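Local atomic coordinates of octopine dehydrogenase (Pecten maximus, PDB entry 3C7A), a protein that catalyses the NADH-dependent reductive condensation of L-arginine with pyruvate to form D-octopine, preferring L-arginine to other amino acid substrates. Residues G218-W223 with V317-G322; W357-E360 with E365-V368. All blocks are in the same frame, centred on the assembly; numbering follows the deposited sequence.

Both contacts lie in the mainly helical part of the chain rather than in the strand-rich dinucleotide-binding region, their centres about 17 Å apart. Interaction 1 is partly buried and wholly apolar: two indole rings, one near the end of helix 211-220 and one in the turn that follows, meet a proline of strand 316-319, and one of the two, W223, is an exposed residue. Interaction 2 is more deeply buried and polar, a glutamine of helix 349-362 bonding to backbone groups of the chain that follows. They share no helix or strand, yet they touch: W357 NE1 packs 4.1 Å from G221 O. Interaction 1 joins segments distant in sequence, whereas interaction 2 fastens a helix to its own continuation.

Interaction 1: residues G218-W223 with V317-G322; sequences GRWGSW and VAPDFG
W220 and P319 mark the nearest backbone approach, 8.1 Å between their CA atoms, so side chains do the bridging. W220 lies near the C-terminal end of helix 211-220, W223 in the turn beyond it, and P319 closes strand 316-319. Within the turn, W223 N makes a weak hydrogen bond of 3.5 Å to W220 O. Both indoles then meet one pyrrolidine ring. P319 CB sits 4.0 Å from the centroid of the five-membered ring of W220 and 15° off its normal, a CH-pi contact over the face. R219 CG covers the opposite face, 3.7 Å above the W220 ring plane. With CG anti to the backbone N (chi1 -173°), W223 reaches the same proline: P319 CD lies 4.3 Å from the centroid of its six-membered ring, again over a face. W223 CH2 also touches A318 CB obliquely at 4.2 Å. A hydrogen bond from W223 NE1 to K226 O helps fix that ring's rotation. H308 meets W220 edge-to-face, and the side chains of W220 and catalytic H212 are about 11 Å apart. A318 pairs with K311, so the contact sets the antiparallel hairpin 310-313/316-319 against helix 211-220.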
ATOM      1  N   GLY A 218      -2.613 -12.115 -19.554  1.00 21.90           N
ATOM      2  CA  GLY A 218      -2.022 -12.072 -20.891  1.00 22.53           C
ATOM      3  C   GLY A 218      -1.304 -13.345 -21.312  1.00 23.03           C
ATOM      4  O   GLY A 218      -1.275 -13.683 -22.498  1.00 23.04           O
ATOM      5  N   ARG A 219      -0.733 -14.053 -20.337  1.00 23.46           N
ATOM      6  CA  ARG A 219       0.067 -15.251 -20.602  1.00 23.99           C
ATOM      7  C   ARG A 219      -0.697 -16.568 -20.397  1.00 24.22           C
ATOM      8  O   ARG A 219      -0.526 -17.510 -21.177  1.00 24.20           O
ATOM      9  CB  ARG A 219       1.353 -15.225 -19.757  1.00 24.06           C
ATOM     10  CG  ARG A 219       2.313 -16.404 -19.964  1.00 24.67           C
ATOM     11  CD  ARG A 219       2.970 -16.392 -21.342  1.00 25.78           C
ATOM     12  NE  ARG A 219       3.833 -17.557 -21.552  1.00 26.65           N
ATOM     13  CZ  ARG A 219       3.423 -18.724 -22.046  1.00 27.14           C
ATOM     14  NH1 ARG A 219       2.153 -18.907 -22.390  1.00 27.24           N
ATOM     15  NH2 ARG A 219       4.289 -19.719 -22.195  1.00 27.24           N
ATOM     16  N   TRP A 220      -1.538 -16.625 -19.364  1.00 24.59           N
ATOM     17  CA  TRP A 220      -2.239 -17.866 -19.001  1.00 25.00           C
ATOM     18  C   TRP A 220      -3.758 -17.817 -19.220  1.00 25.41           C
ATOM     19  O   TRP A 220      -4.477 -18.734 -18.811  1.00 25.40           O
ATOM     20  CB  TRP A 220      -1.929 -18.258 -17.548  1.00 24.87           C
ATOM     21  CG  TRP A 220      -0.463 -18.223 -17.186  1.00 24.85           C
ATOM     22  CD1 TRP A 220       0.150 -17.342 -16.341  1.00 24.73           C
ATOM     23  CD2 TRP A 220       0.566 -19.105 -17.660  1.00 24.72           C
ATOM     24  NE1 TRP A 220       1.493 -17.620 -16.257  1.00 24.70           N
ATOM     25  CE2 TRP A 220       1.777 -18.695 -17.056  1.00 24.77           C
ATOM     26  CE3 TRP A 220       0.583 -20.200 -18.537  1.00 24.82           C
ATOM     27  CZ2 TRP A 220       2.994 -19.342 -17.301  1.00 24.76           C
ATOM     28  CZ3 TRP A 220       1.795 -20.844 -18.778  1.00 24.71           C
ATOM     29  CH2 TRP A 220       2.982 -20.411 -18.161  1.00 24.80           C
ATOM     30  N   GLY A 221      -4.232 -16.758 -19.876  1.00 25.89           N
ATOM     31  CA  GLY A 221      -5.667 -16.521 -20.079  1.00 26.54           C
ATOM     32  C   GLY A 221      -6.446 -17.649 -20.731  1.00 27.03           C
ATOM     33  O   GLY A 221      -7.525 -18.016 -20.259  1.00 27.11           O
ATOM     34  N   SER A 222      -5.905 -18.194 -21.817  1.00 27.47           N
ATOM     35  CA  SER A 222      -6.533 -19.310 -22.524  1.00 28.00           C
ATOM     36  C   SER A 222      -5.596 -20.521 -22.591  1.00 28.29           C
ATOM     37  O   SER A 222      -5.332 -21.061 -23.669  1.00 28.40           O
ATOM     38  CB  SER A 222      -6.974 -18.879 -23.926  1.00 27.97           C
ATOM     39  OG  SER A 222      -5.862 -18.476 -24.707  1.00 28.18           O
ATOM     40  N   TRP A 223      -5.104 -20.936 -21.424  1.00 28.63           N
ATOM     41  CA  TRP A 223      -4.150 -22.038 -21.308  1.00 28.98           C
ATOM     42  C   TRP A 223      -4.826 -23.396 -21.513  1.00 29.19           C
ATOM     43  O   TRP A 223      -5.869 -23.677 -20.918  1.00 29.29           O
ATOM     44  CB  TRP A 223      -3.443 -21.980 -19.947  1.00 28.98           C
ATOM     45  CG  TRP A 223      -2.321 -22.971 -19.771  1.00 29.08           C
ATOM     46  CD1 TRP A 223      -1.294 -23.215 -20.640  1.00 29.11           C
ATOM     47  CD2 TRP A 223      -2.098 -23.825 -18.640  1.00 29.06           C
ATOM     48  NE1 TRP A 223      -0.457 -24.178 -20.128  1.00 29.08           N
ATOM     49  CE2 TRP A 223      -0.926 -24.569 -18.902  1.00 29.08           C
ATOM     50  CE3 TRP A 223      -2.780 -24.038 -17.433  1.00 29.15           C
ATOM     51  CZ2 TRP A 223      -0.418 -25.512 -18.001  1.00 29.02           C
ATOM     52  CZ3 TRP A 223      -2.274 -24.978 -16.536  1.00 29.04           C
ATOM     53  CH2 TRP A 223      -1.104 -25.702 -16.829  1.00 29.05           C
ATOM     54  N   VAL A 317       7.157 -27.701 -16.313  1.00 23.99           N
ATOM     55  CA  VAL A 317       6.680 -26.839 -15.221  1.00 24.03           C
ATOM     56  C   VAL A 317       5.332 -26.182 -15.549  1.00 24.09           C
ATOM     57  O   VAL A 317       4.957 -26.065 -16.720  1.00 24.08           O
ATOM     58  CB  VAL A 317       7.718 -25.742 -14.820  1.00 24.00           C
ATOM     59  CG1 VAL A 317       8.958 -26.364 -14.181  1.00 24.01           C
ATOM     60  CG2 VAL A 317       8.094 -24.864 -16.015  1.00 24.01           C
ATOM     61  N   ALA A 318       4.618 -25.753 -14.507  1.00 24.16           N
ATOM     62  CA  ALA A 318       3.295 -25.137 -14.642  1.00 24.32           C
ATOM     63  C   ALA A 318       3.147 -23.916 -13.718  1.00 24.48           C
ATOM     64  O   ALA A 318       3.821 -23.842 -12.690  1.00 24.38           O
ATOM     65  CB  ALA A 318       2.207 -26.169 -14.350  1.00 24.26           C
ATOM     66  N   PRO A 319       2.263 -22.956 -14.080  1.00 24.74           N
ATOM     67  CA  PRO A 319       2.069 -21.738 -13.276  1.00 24.98           C
ATOM     68  C   PRO A 319       1.606 -22.011 -11.841  1.00 25.28           C
ATOM     69  O   PRO A 319       0.706 -22.827 -11.624  1.00 25.20           O
ATOM     70  CB  PRO A 319       0.986 -20.971 -14.047  1.00 24.96           C
ATOM     71  CG  PRO A 319       0.313 -21.996 -14.897  1.00 24.81           C
ATOM     72  CD  PRO A 319       1.396 -22.953 -15.273  1.00 24.73           C
ATOM     73  N   ASP A 320       2.227 -21.324 -10.883  1.00 25.66           N
ATOM     74  CA  ASP A 320       1.902 -21.475  -9.464  1.00 26.11           C
ATOM     75  C   ASP A 320       1.065 -20.298  -8.962  1.00 26.43           C
ATOM     76  O   ASP A 320       1.591 -19.214  -8.691  1.00 26.41           O
ATOM     77  CB  ASP A 320       3.184 -21.631  -8.630  1.00 26.13           C
ATOM     78  CG  ASP A 320       2.911 -21.825  -7.137  1.00 26.30           C
ATOM     79  OD1 ASP A 320       1.829 -22.328  -6.765  1.00 26.65           O
ATOM     80  OD2 ASP A 320       3.798 -21.482  -6.328  1.00 26.45           O
ATOM     81  N   PHE A 321      -0.242 -20.523  -8.851  1.00 26.86           N
ATOM     82  CA  PHE A 321      -1.151 -19.532  -8.285  1.00 27.32           C
ATOM     83  C   PHE A 321      -1.192 -19.678  -6.765  1.00 27.59           C
ATOM     84  O   PHE A 321      -0.522 -20.547  -6.197  1.00 27.76           O
ATOM     85  CB  PHE A 321      -2.555 -19.672  -8.886  1.00 27.34           C
ATOM     86  CG  PHE A 321      -2.619 -19.379 -10.363  1.00 27.53           C
ATOM     87  CD1 PHE A 321      -2.689 -20.416 -11.289  1.00 27.67           C
ATOM     88  CD2 PHE A 321      -2.611 -18.065 -10.828  1.00 27.63           C
ATOM     89  CE1 PHE A 321      -2.747 -20.152 -12.657  1.00 27.55           C
ATOM     90  CE2 PHE A 321      -2.669 -17.790 -12.193  1.00 27.64           C
ATOM     91  CZ  PHE A 321      -2.738 -18.836 -13.110  1.00 27.64           C
ATOM     92  N   GLY A 322      -1.907 -18.806  -6.105  1.00 27.81           N
ATOM     93  CA  GLY A 322      -1.848 -18.711  -4.667  1.00 28.14           C
ATOM     94  C   GLY A 322      -0.573 -18.250  -3.972  1.00 28.35           C
ATOM     95  O   GLY A 322       0.125 -18.999  -3.354  1.00 28.51           O
TER

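Interaction 2: residues W357-E360 with E365-V368; sequences WAQE and EYLV
Q359 reaches from helix 349-362 into the backbone of Y366 and L367, and its carboxamide makes all three hydrogen bonds of the contact. OE1 is the acceptor for two successive amides. The bond from Y366 N to Q359 OE1 is the shortest, 3.1 Å, and its donor stands 51° out of the carbonyl plane, above the amide group. L367 N gives OE1 a second, weak bond of 3.4 Å, long but nearly straight at 169°. On the other branch, Q359 NE2 donates weakly to L367 O at 3.5 Å, so L367 is held through both its N-H and its carbonyl. With acceptor and donor ends of the carboxamide both engaged, a flip of the group is probably disfavoured, although the two bonds to L367 are weak. CG takes the crowded position between the backbone N and the carbonyl carbon (chi1 65°), and the chain is extended beyond it, which carries the amide across to the loop. OE1 also lies obliquely at the Y366 ring, 3.7 Å from CD2. Away from the helix, E365 OE1 accepts from K375 N, backbone bonds pair E365 with D376 and Y366 with G374, and the Y366 side chain packs on I330, P331 and I335 of helix 330-344. A leucine in place of Q359 would probably leave the amides of Y366 and L367 without this acceptor in a buried setting, and L367 O without its NE2 donor. The chemistry implies a side chain supplementing those backbone pairings on irregular chain: one neutral amide serves three main-chain groups, Y366 N firmly and the N and O of L367 weakly, and brings no charge into the interior.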
ATOM      1  N   TRP A 357     -12.278 -12.982 -13.943  1.00 20.69           N
ATOM      2  CA  TRP A 357     -11.312 -14.057 -14.186  1.00 20.95           C
ATOM      3  C   TRP A 357     -10.445 -14.362 -12.958  1.00 21.18           C
ATOM      4  O   TRP A 357     -10.207 -15.529 -12.639  1.00 21.13           O
ATOM      5  CB  TRP A 357     -10.426 -13.729 -15.398  1.00 20.90           C
ATOM      6  CG  TRP A 357      -9.413 -14.800 -15.730  1.00 20.85           C
ATOM      7  CD1 TRP A 357      -9.634 -15.944 -16.445  1.00 20.91           C
ATOM      8  CD2 TRP A 357      -8.026 -14.820 -15.360  1.00 20.84           C
ATOM      9  NE1 TRP A 357      -8.473 -16.676 -16.541  1.00 20.93           N
ATOM     10  CE2 TRP A 357      -7.471 -16.010 -15.885  1.00 20.93           C
ATOM     11  CE3 TRP A 357      -7.199 -13.950 -14.635  1.00 20.73           C
ATOM     12  CZ2 TRP A 357      -6.123 -16.352 -15.710  1.00 20.86           C
ATOM     13  CZ3 TRP A 357      -5.859 -14.291 -14.460  1.00 20.92           C
ATOM     14  CH2 TRP A 357      -5.336 -15.484 -14.997  1.00 20.94           C
ATOM     15  N   ALA A 358      -9.987 -13.312 -12.279  1.00 21.51           N
ATOM     16  CA  ALA A 358      -9.052 -13.448 -11.155  1.00 21.89           C
ATOM     17  C   ALA A 358      -9.672 -14.051  -9.891  1.00 22.20           C
ATOM     18  O   ALA A 358      -9.027 -14.854  -9.212  1.00 22.13           O
ATOM     19  CB  ALA A 358      -8.393 -12.109 -10.841  1.00 21.86           C
ATOM     20  N   GLN A 359     -10.911 -13.663  -9.581  1.00 22.55           N
ATOM     21  CA  GLN A 359     -11.605 -14.163  -8.385  1.00 22.96           C
ATOM     22  C   GLN A 359     -11.867 -15.677  -8.430  1.00 23.20           C
ATOM     23  O   GLN A 359     -11.856 -16.343  -7.391  1.00 23.22           O
ATOM     24  CB  GLN A 359     -12.900 -13.372  -8.103  1.00 22.90           C
ATOM     25  CG  GLN A 359     -14.010 -13.499  -9.155  1.00 23.00           C
ATOM     26  CD  GLN A 359     -15.271 -12.712  -8.803  1.00 23.10           C
ATOM     27  OE1 GLN A 359     -15.228 -11.730  -8.058  1.00 23.12           O
ATOM     28  NE2 GLN A 359     -16.403 -13.141  -9.352  1.00 23.12           N
ATOM     29  N   GLU A 360     -12.081 -16.207  -9.633  1.00 23.55           N
ATOM     30  CA  GLU A 360     -12.317 -17.640  -9.836  1.00 23.88           C
ATOM     31  C   GLU A 360     -11.052 -18.475  -9.599  1.00 23.94           C
ATOM     32  O   GLU A 360     -11.134 -19.614  -9.131  1.00 24.01           O
ATOM     33  CB  GLU A 360     -12.878 -17.888 -11.245  1.00 24.00           C
ATOM     34  CG  GLU A 360     -13.533 -19.261 -11.457  1.00 24.62           C
ATOM     35  CD  GLU A 360     -12.553 -20.344 -11.907  1.00 25.49           C
ATOM     36  OE1 GLU A 360     -11.446 -20.010 -12.384  1.00 25.87           O
ATOM     37  OE2 GLU A 360     -12.900 -21.539 -11.790  1.00 25.70           O
ATOM     38  N   GLU A 365     -15.547 -14.914  -4.345  1.00 23.09           N
ATOM     39  CA  GLU A 365     -16.628 -14.250  -5.085  1.00 23.00           C
ATOM     40  C   GLU A 365     -16.925 -12.858  -4.518  1.00 22.94           C
ATOM     41  O   GLU A 365     -17.259 -12.721  -3.337  1.00 22.93           O
ATOM     42  CB  GLU A 365     -17.896 -15.115  -5.071  1.00 22.98           C
ATOM     43  CG  GLU A 365     -18.981 -14.674  -6.053  1.00 22.91           C
ATOM     44  CD  GLU A 365     -20.289 -15.436  -5.882  1.00 23.02           C
ATOM     45  OE1 GLU A 365     -20.810 -15.495  -4.747  1.00 23.02           O
ATOM     46  OE2 GLU A 365     -20.805 -15.966  -6.890  1.00 22.95           O
ATOM     47  N   TYR A 366     -16.807 -11.834  -5.367  1.00 22.88           N
ATOM     48  CA  TYR A 366     -17.050 -10.442  -4.965  1.00 22.82           C
ATOM     49  C   TYR A 366     -18.105  -9.732  -5.828  1.00 22.87           C
ATOM     50  O   TYR A 366     -18.992  -9.055  -5.299  1.00 22.78           O
ATOM     51  CB  TYR A 366     -15.747  -9.627  -4.977  1.00 22.77           C
ATOM     52  CG  TYR A 366     -14.585 -10.243  -4.225  1.00 22.68           C
ATOM     53  CD1 TYR A 366     -14.581 -10.312  -2.831  1.00 22.51           C
ATOM     54  CD2 TYR A 366     -13.476 -10.740  -4.911  1.00 22.71           C
ATOM     55  CE1 TYR A 366     -13.509 -10.872  -2.139  1.00 22.42           C
ATOM     56  CE2 TYR A 366     -12.399 -11.302  -4.230  1.00 22.58           C
ATOM     57  CZ  TYR A 366     -12.421 -11.364  -2.845  1.00 22.63           C
ATOM     58  OH  TYR A 366     -11.356 -11.919  -2.172  1.00 22.63           O
ATOM     59  N   LEU A 367     -17.995  -9.883  -7.148  1.00 22.95           N
ATOM     60  CA  LEU A 367     -18.882  -9.204  -8.100  1.00 23.10           C
ATOM     61  C   LEU A 367     -19.785 -10.196  -8.840  1.00 23.29           C
ATOM     62  O   LEU A 367     -19.308 -11.212  -9.354  1.00 23.27           O
ATOM     63  CB  LEU A 367     -18.053  -8.384  -9.100  1.00 23.07           C
ATOM     64  CG  LEU A 367     -18.738  -7.396 -10.053  1.00 23.06           C
ATOM     65  CD1 LEU A 367     -19.166  -6.124  -9.329  1.00 23.10           C
ATOM     66  CD2 LEU A 367     -17.815  -7.054 -11.217  1.00 22.99           C
ATOM     67  N   VAL A 368     -21.085  -9.894  -8.885  1.00 23.48           N
ATOM     68  CA  VAL A 368     -22.081 -10.746  -9.553  1.00 23.74           C
ATOM     69  C   VAL A 368     -23.043  -9.908 -10.408  1.00 23.90           C
ATOM     70  O   VAL A 368     -23.730  -9.021  -9.892  1.00 23.94           O
ATOM     71  CB  VAL A 368     -22.900 -11.601  -8.535  1.00 23.72           C
ATOM     72  CG1 VAL A 368     -23.924 -12.477  -9.256  1.00 23.88           C
ATOM     73  CG2 VAL A 368     -21.988 -12.467  -7.672  1.00 23.59           C
TER